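Local structure of 3,4-dihydroxy-2-butanone 4-phosphate synthase (Acinetobacter baumannii, 6MNZ) at residues A[16-21]-A[32-36]; A[220-224]-A[236-240]. The protein probably catalyses the conversion of D-ribulose 5-phosphate to formate and 3,4-dihydroxy-2-butanone 4-phosphate, a step of riboflavin biosynthesis. All blocks are in the same frame, centred on the assembly; numbering follows the deposited sequence.

Contacts 1 and 2 are both antiparallel beta hairpins but belong to different sheets, their centres about 43 Å apart on opposite sides of the chain's centre. Contact 1 is the more enclosed, with eight of its ten touching residues buried against six of ten in contact 2: its two strands are inner members of the synthase sheet, their aliphatic side chains meet helices of the same chain, and Asp32 brings one polar group toward the predicted active site. Contact 2, in the GTP cyclohydrolase II-like region, lies away from that site, adds two aromatic rings to its aliphatic packing, passes from buried leucines to an exposed lysine, and presents Leu236 and Leu238 to the second subunit.

Contact 1 (A[16-21]-A[32-36]); sequences GKMVIL and DLVIA
Leu33 packs against Met18 and Ile20, and its side chain can be traced atom by atom. Leu33 CB lies 4.2 Å from Met18 SD. CG, anti to the carbonyl carbon (chi1 -61°), carries the methyls along the face that also holds Ile20. Both methyls reach the same sulfur, Leu33 CD1 at 3.9 Å and Leu33 CD2 at 4.1 Å from Met18 SD, and Leu33 CD2 also meets Ile20 CG1 at 3.9 Å. Phe47 of helix 42-52 and Leu187 touch this side chain too. The backbone pairing identifies an antiparallel beta hairpin, inner in its mixed sheet: Ile20 hydrogen-bonds through its backbone to Lys188 of strand 188-191, and Ile35 to Val161 of strand 160-164. Val19 and Val34 form a hydrogen-bonded pair, in which Val19 N to Val34 O spans 2.9 Å; the return bond is weak. At Leu21 and Asp32 both bonds form, that from Asp32 N to Leu21 O with an N-H...O angle of 164°. On the face carrying Val19, Leu21, Asp32 and Val34, the CG2 methyl of Val34 meets Leu21 CB at 4.0 Å, and helix 143-153 covers Val19 and Leu21. Asp32, predicted to bind D-ribulose 5-phosphate, projects from this face and touches His143, predicted to bind a metal. Gly16 closes helix 6-15 with a Schellman motif, and Gly16 O lies 3.4 Å from Ile35 CD1.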
ATOM      1  N   GLY A  16     -39.006   0.667  -1.296  1.00 44.23           N
ATOM      2  CA  GLY A  16     -38.771  -0.143  -2.474  1.00 54.62           C
ATOM      3  C   GLY A  16     -38.692   0.612  -3.781  1.00 52.54           C
ATOM      4  O   GLY A  16     -38.735  -0.021  -4.843  1.00 61.60           O
ATOM      5  N   LYS A  17     -38.673   1.941  -3.745  1.00 44.44           N
ATOM      6  CA  LYS A  17     -38.517   2.736  -4.951  1.00 46.40           C
ATOM      7  C   LYS A  17     -37.033   2.901  -5.275  1.00 46.23           C
ATOM      8  O   LYS A  17     -36.152   2.437  -4.545  1.00 45.28           O
ATOM      9  CB  LYS A  17     -39.189   4.098  -4.789  1.00 47.10           C
ATOM     10  CG  LYS A  17     -40.661   4.036  -4.416  1.00 51.06           C
ATOM     11  CD  LYS A  17     -41.083   5.298  -3.683  1.00 42.06           C
ATOM     12  CE  LYS A  17     -42.544   5.252  -3.270  1.00 51.46           C
ATOM     13  NZ  LYS A  17     -42.975   6.537  -2.646  1.00 49.94           N
ATOM     14  N   MET A  18     -36.750   3.572  -6.386  1.00 50.63           N
ATOM     15  CA  MET A  18     -35.382   3.903  -6.750  1.00 43.31           C
ATOM     16  C   MET A  18     -35.013   5.298  -6.256  1.00 34.91           C
ATOM     17  O   MET A  18     -35.872   6.134  -5.968  1.00 37.00           O
ATOM     18  CB  MET A  18     -35.191   3.825  -8.265  1.00 39.38           C
ATOM     19  CG  MET A  18     -35.572   2.487  -8.869  1.00 37.53           C
ATOM     20  SD  MET A  18     -35.070   2.342 -10.592  1.00 52.22           S
ATOM     21  CE  MET A  18     -35.645   0.688 -10.968  1.00 45.98           C
ATOM     22  N   VAL A  19     -33.707   5.549  -6.198  1.00 20.07           N
ATOM     23  CA  VAL A  19     -33.174   6.871  -5.899  1.00 25.39           C
ATOM     24  C   VAL A  19     -31.882   7.033  -6.682  1.00 25.60           C
ATOM     25  O   VAL A  19     -31.204   6.053  -6.996  1.00 36.43           O
ATOM     26  CB  VAL A  19     -32.934   7.076  -4.384  1.00 46.96           C
ATOM     27  CG1 VAL A  19     -34.247   6.991  -3.615  1.00 41.07           C
ATOM     28  CG2 VAL A  19     -31.933   6.058  -3.858  1.00 49.84           C
ATOM     29  N   ILE A  20     -31.621   8.259  -7.122  1.00 27.00           N
ATOM     30  CA  ILE A  20     -30.404   8.572  -7.861  1.00 26.58           C
ATOM     31  C   ILE A  20     -29.357   9.075  -6.879  1.00 26.57           C
ATOM     32  O   ILE A  20     -29.655   9.892  -6.000  1.00 37.21           O
ATOM     33  CB  ILE A  20     -30.678   9.614  -8.958  1.00 30.06           C
ATOM     34  CG1 ILE A  20     -31.664   9.061  -9.984  1.00 35.21           C
ATOM     35  CG2 ILE A  20     -29.380  10.015  -9.642  1.00 40.22           C
ATOM     36  CD1 ILE A  20     -32.221  10.106 -10.919  1.00 52.33           C
ATOM     37  N   LEU A  21     -28.146   8.535  -6.985  1.00 31.47           N
ATOM     38  CA  LEU A  21     -27.033   8.917  -6.125  1.00 34.54           C
ATOM     39  C   LEU A  21     -25.878   9.371  -7.004  1.00 36.49           C
ATOM     40  O   LEU A  21     -25.395   8.607  -7.847  1.00 37.11           O
ATOM     41  CB  LEU A  21     -26.601   7.755  -5.227  1.00 41.24           C
ATOM     42  CG  LEU A  21     -27.174   7.754  -3.807  1.00 36.04           C
ATOM     43  CD1 LEU A  21     -26.809   6.463  -3.089  1.00 54.24           C
ATOM     44  CD2 LEU A  21     -26.687   8.958  -3.012  1.00 44.28           C
ATOM     45  N   ASP A  32     -26.333   7.140 -10.431  1.00 20.23           N
ATOM     46  CA  ASP A  32     -26.815   5.766 -10.438  1.00 29.16           C
ATOM     47  C   ASP A  32     -28.218   5.735  -9.854  1.00 29.79           C
ATOM     48  O   ASP A  32     -28.426   6.170  -8.716  1.00 36.09           O
ATOM     49  CB  ASP A  32     -25.895   4.849  -9.631  1.00 31.55           C
ATOM     50  CG  ASP A  32     -24.543   4.661 -10.281  1.00 23.47           C
ATOM     51  OD1 ASP A  32     -24.071   5.595 -10.960  1.00 33.14           O
ATOM     52  OD2 ASP A  32     -23.881   3.650  -9.968  1.00 27.81           O
ATOM     53  N   LEU A  33     -29.141   5.094 -10.566  1.00 31.12           N
ATOM     54  CA  LEU A  33     -30.300   4.508  -9.911  1.00 29.65           C
ATOM     55  C   LEU A  33     -29.843   3.524  -8.842  1.00 29.39           C
ATOM     56  O   LEU A  33     -28.796   2.889  -8.973  1.00 31.32           O
ATOM     57  CB  LEU A  33     -31.192   3.798 -10.927  1.00 40.23           C
ATOM     58  CG  LEU A  33     -31.799   4.639 -12.051  1.00 44.95           C
ATOM     59  CD1 LEU A  33     -32.439   3.724 -13.088  1.00 25.19           C
ATOM     60  CD2 LEU A  33     -32.814   5.633 -11.509  1.00 48.56           C
ATOM     61  N   VAL A  34     -30.535   3.546  -7.704  1.00 29.99           N
ATOM     62  CA  VAL A  34     -30.171   2.742  -6.542  1.00 24.46           C
ATOM     63  C   VAL A  34     -31.462   2.251  -5.905  1.00 34.39           C
ATOM     64  O   VAL A  34     -32.377   3.047  -5.667  1.00 42.74           O
ATOM     65  CB  VAL A  34     -29.340   3.529  -5.515  1.00 39.26           C
ATOM     66  CG1 VAL A  34     -28.847   2.606  -4.400  1.00 40.90           C
ATOM     67  CG2 VAL A  34     -28.174   4.224  -6.195  1.00 40.79           C
ATOM     68  N   ILE A  35     -31.591   0.934  -5.765  1.00 39.33           N
ATOM     69  CA  ILE A  35     -32.753   0.326  -5.129  1.00 45.63           C
ATOM     70  C   ILE A  35     -32.270  -0.755  -4.175  1.00 36.63           C
ATOM     71  O   ILE A  35     -31.246  -1.403  -4.408  1.00 39.82           O
ATOM     72  CB  ILE A  35     -33.731  -0.256  -6.173  1.00 39.28           C
ATOM     73  CG1 ILE A  35     -34.961  -0.850  -5.484  1.00 45.62           C
ATOM     74  CG2 ILE A  35     -33.036  -1.308  -7.033  1.00 44.62           C
ATOM     75  CD1 ILE A  35     -36.060  -1.249  -6.448  1.00 51.70           C
ATOM     76  N   ALA A  36     -33.024  -0.958  -3.098  1.00 31.85           N
ATOM     77  CA  ALA A  36     -32.717  -2.031  -2.164  1.00 35.60           C
ATOM     78  C   ALA A  36     -32.800  -3.375  -2.873  1.00 46.20           C
ATOM     79  O   ALA A  36     -33.854  -3.742  -3.405  1.00 59.91           O
ATOM     80  CB  ALA A  36     -33.675  -1.995  -0.975  1.00 29.09           C
TER

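Contact 2 (A[220-224]-A[236-240])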
ATOM      1  N   SER A 220       4.454  19.043  27.006  1.00 51.03           N
ATOM      2  CA  SER A 220       3.801  17.782  27.324  1.00 45.28           C
ATOM      3  C   SER A 220       2.388  17.777  26.759  1.00 34.70           C
ATOM      4  O   SER A 220       1.646  18.751  26.908  1.00 58.67           O
ATOM      5  CB  SER A 220       3.758  17.559  28.838  1.00 56.86           C
ATOM      6  OG  SER A 220       5.064  17.573  29.390  1.00 61.42           O
ATOM      7  N   PHE A 221       2.010  16.663  26.142  1.00 36.73           N
ATOM      8  CA  PHE A 221       0.682  16.490  25.579  1.00 49.71           C
ATOM      9  C   PHE A 221       0.040  15.236  26.156  1.00 57.03           C
ATOM     10  O   PHE A 221       0.727  14.290  26.552  1.00 62.81           O
ATOM     11  CB  PHE A 221       0.732  16.396  24.049  1.00 49.41           C
ATOM     12  CG  PHE A 221       0.931  17.718  23.369  1.00 37.05           C
ATOM     13  CD1 PHE A 221       2.169  18.068  22.859  1.00 47.16           C
ATOM     14  CD2 PHE A 221      -0.128  18.592  23.202  1.00 44.73           C
ATOM     15  CE1 PHE A 221       2.334  19.237  22.145  1.00 51.07           C
ATOM     16  CE2 PHE A 221       0.039  19.782  22.520  1.00 48.03           C
ATOM     17  CZ  PHE A 221       1.269  20.097  21.977  1.00 45.78           C
ATOM     18  N   GLU A 222      -1.287  15.190  26.087  1.00 46.08           N
ATOM     19  CA  GLU A 222      -2.040  13.959  26.288  1.00 50.11           C
ATOM     20  C   GLU A 222      -2.395  13.351  24.936  1.00 61.20           C
ATOM     21  O   GLU A 222      -2.933  14.038  24.062  1.00 54.22           O
ATOM     22  CB  GLU A 222      -3.310  14.225  27.097  1.00 57.03           C
ATOM     23  CG  GLU A 222      -3.065  14.902  28.432  1.00 59.10           C
ATOM     24  CD  GLU A 222      -2.310  14.018  29.406  1.00 71.09           C
ATOM     25  OE1 GLU A 222      -2.242  12.793  29.172  1.00 68.56           O
ATOM     26  OE2 GLU A 222      -1.837  14.540  30.437  1.00 69.07           O
ATOM     27  N   LEU A 223      -2.063  12.072  24.759  1.00 62.06           N
ATOM     28  CA  LEU A 223      -2.307  11.358  23.509  1.00 36.85           C
ATOM     29  C   LEU A 223      -3.619  10.592  23.629  1.00 41.16           C
ATOM     30  O   LEU A 223      -3.664   9.530  24.257  1.00 56.25           O
ATOM     31  CB  LEU A 223      -1.152  10.409  23.198  1.00 40.21           C
ATOM     32  CG  LEU A 223      -0.735  10.285  21.736  1.00 43.18           C
ATOM     33  CD1 LEU A 223       0.034  11.517  21.299  1.00 48.75           C
ATOM     34  CD2 LEU A 223       0.097   9.029  21.531  1.00 60.95           C
ATOM     35  N   TYR A 224      -4.611  11.006  22.847  1.00 43.79           N
ATOM     36  CA  TYR A 224      -5.845  10.246  22.667  1.00 41.33           C
ATOM     37  C   TYR A 224      -5.775   9.515  21.331  1.00 49.12           C
ATOM     38  O   TYR A 224      -5.628  10.148  20.281  1.00 56.05           O
ATOM     39  CB  TYR A 224      -7.059  11.172  22.735  1.00 38.63           C
ATOM     40  CG  TYR A 224      -7.197  11.912  24.050  1.00 50.08           C
ATOM     41  CD1 TYR A 224      -8.316  11.730  24.853  1.00 66.49           C
ATOM     42  CD2 TYR A 224      -6.305  12.918  24.402  1.00 53.69           C
ATOM     43  CE1 TYR A 224      -8.507  12.488  25.995  1.00 63.48           C
ATOM     44  CE2 TYR A 224      -6.423  13.589  25.606  1.00 59.29           C
ATOM     45  CZ  TYR A 224      -7.532  13.374  26.395  1.00 60.34           C
ATOM     46  OH  TYR A 224      -7.705  14.097  27.552  1.00 59.04           O
ATOM     47  N   LEU A 236      -5.397  10.319  16.092  1.00 39.44           N
ATOM     48  CA  LEU A 236      -4.811  10.867  17.305  1.00 40.56           C
ATOM     49  C   LEU A 236      -5.410  12.232  17.618  1.00 39.06           C
ATOM     50  O   LEU A 236      -5.920  12.930  16.736  1.00 43.68           O
ATOM     51  CB  LEU A 236      -3.289  10.993  17.176  1.00 45.00           C
ATOM     52  CG  LEU A 236      -2.547   9.681  16.925  1.00 38.61           C
ATOM     53  CD1 LEU A 236      -1.103   9.962  16.574  1.00 38.05           C
ATOM     54  CD2 LEU A 236      -2.637   8.775  18.135  1.00 53.27           C
ATOM     55  N   ALA A 237      -5.264  12.640  18.879  1.00 47.13           N
ATOM     56  CA  ALA A 237      -5.616  13.995  19.299  1.00 47.14           C
ATOM     57  C   ALA A 237      -4.639  14.424  20.385  1.00 41.58           C
ATOM     58  O   ALA A 237      -4.535  13.757  21.418  1.00 38.32           O
ATOM     59  CB  ALA A 237      -7.056  14.059  19.800  1.00 48.24           C
ATOM     60  N   LEU A 238      -3.777  15.381  20.050  1.00 38.88           N
ATOM     61  CA  LEU A 238      -2.867  15.991  21.012  1.00 43.60           C
ATOM     62  C   LEU A 238      -3.571  17.140  21.725  1.00 43.06           C
ATOM     63  O   LEU A 238      -4.025  18.090  21.078  1.00 38.53           O
ATOM     64  CB  LEU A 238      -1.603  16.487  20.313  1.00 41.62           C
ATOM     65  CG  LEU A 238      -0.569  15.413  19.973  1.00 42.68           C
ATOM     66  CD1 LEU A 238      -1.067  14.532  18.841  1.00 53.23           C
ATOM     67  CD2 LEU A 238       0.765  16.049  19.612  1.00 29.99           C
ATOM     68  N   VAL A 239      -3.723  17.017  23.043  1.00 44.46           N
ATOM     69  CA  VAL A 239      -4.451  17.986  23.853  1.00 37.20           C
ATOM     70  C   VAL A 239      -3.479  18.641  24.825  1.00 40.96           C
ATOM     71  O   VAL A 239      -2.584  17.980  25.364  1.00 47.94           O
ATOM     72  CB  VAL A 239      -5.617  17.327  24.618  1.00 31.86           C
ATOM     73  CG1 VAL A 239      -6.379  18.367  25.424  1.00 42.72           C
ATOM     74  CG2 VAL A 239      -6.545  16.615  23.649  1.00 54.52           C
ATOM     75  N   LYS A 240      -3.619  19.956  24.993  1.00 36.75           N
ATOM     76  CA  LYS A 240      -2.971  20.688  26.075  1.00 47.51           C
ATOM     77  C   LYS A 240      -4.034  21.469  26.831  1.00 64.11           C
ATOM     78  O   LYS A 240      -4.681  22.353  26.258  1.00 69.44           O
ATOM     79  CB  LYS A 240      -1.888  21.629  25.538  1.00 51.47           C
ATOM     80  CG  LYS A 240      -1.214  22.500  26.597  1.00 81.06           C
ATOM     81  CD  LYS A 240      -0.346  21.680  27.547  1.00 82.15           C
ATOM     82  CE  LYS A 240      -0.174  22.379  28.891  1.00 74.09           C
ATOM     83  NZ  LYS A 240       1.217  22.261  29.411  1.00 85.86           N
TER
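Phe221 and Leu238 cross at about a right angle in a beta hairpin of the GTP cyclohydrolase II-like region, where strand 220-228 lies between 206-215 and 235-239 as the centre of an antiparallel meander. Leu238 CD2 stands over one face of the Phe221 ring, 4.2 Å from its centroid and 17° off the normal, which meets the geometry of a CH-pi contact. Leu223, on the same face of the sheet, relates differently to Leu238: the two side chains run side by side and point the same way, with their CD1 methyls 4.0 Å apart. In the dimer, Leu238 packs on Leu261 and Leu236 on Leu301 of the second subunit.

The opposite face carries Glu222, Tyr224, Ala237 and Val239. With CG anti to the carbonyl carbon (chi1 -60°), the side chain of Tyr224 reaches diagonally past the paired Ala237 to cross that of Val239 obliquely, Tyr224 CE2 lying 3.6 Å from Val239 CG2. Ala237 O lies at the ring edge, near its plane, 3.6 Å from Tyr224 CD2. Leu337 touches Tyr224, Ala237 and Val239, and Glu222 OE1 hydrogen-bonds to Thr213 OG1 on strand 206-215. Both hydrogen-bonded pairs are complete; Tyr224 N to Ala237 O spans 3.1 Å and is nearly straight at 173°. Val239 O accepts Glu222 N at 3.2 Å and also lies near the plane of the Phe221 ring, 3.3 Å from Phe221 CD2 at its edge.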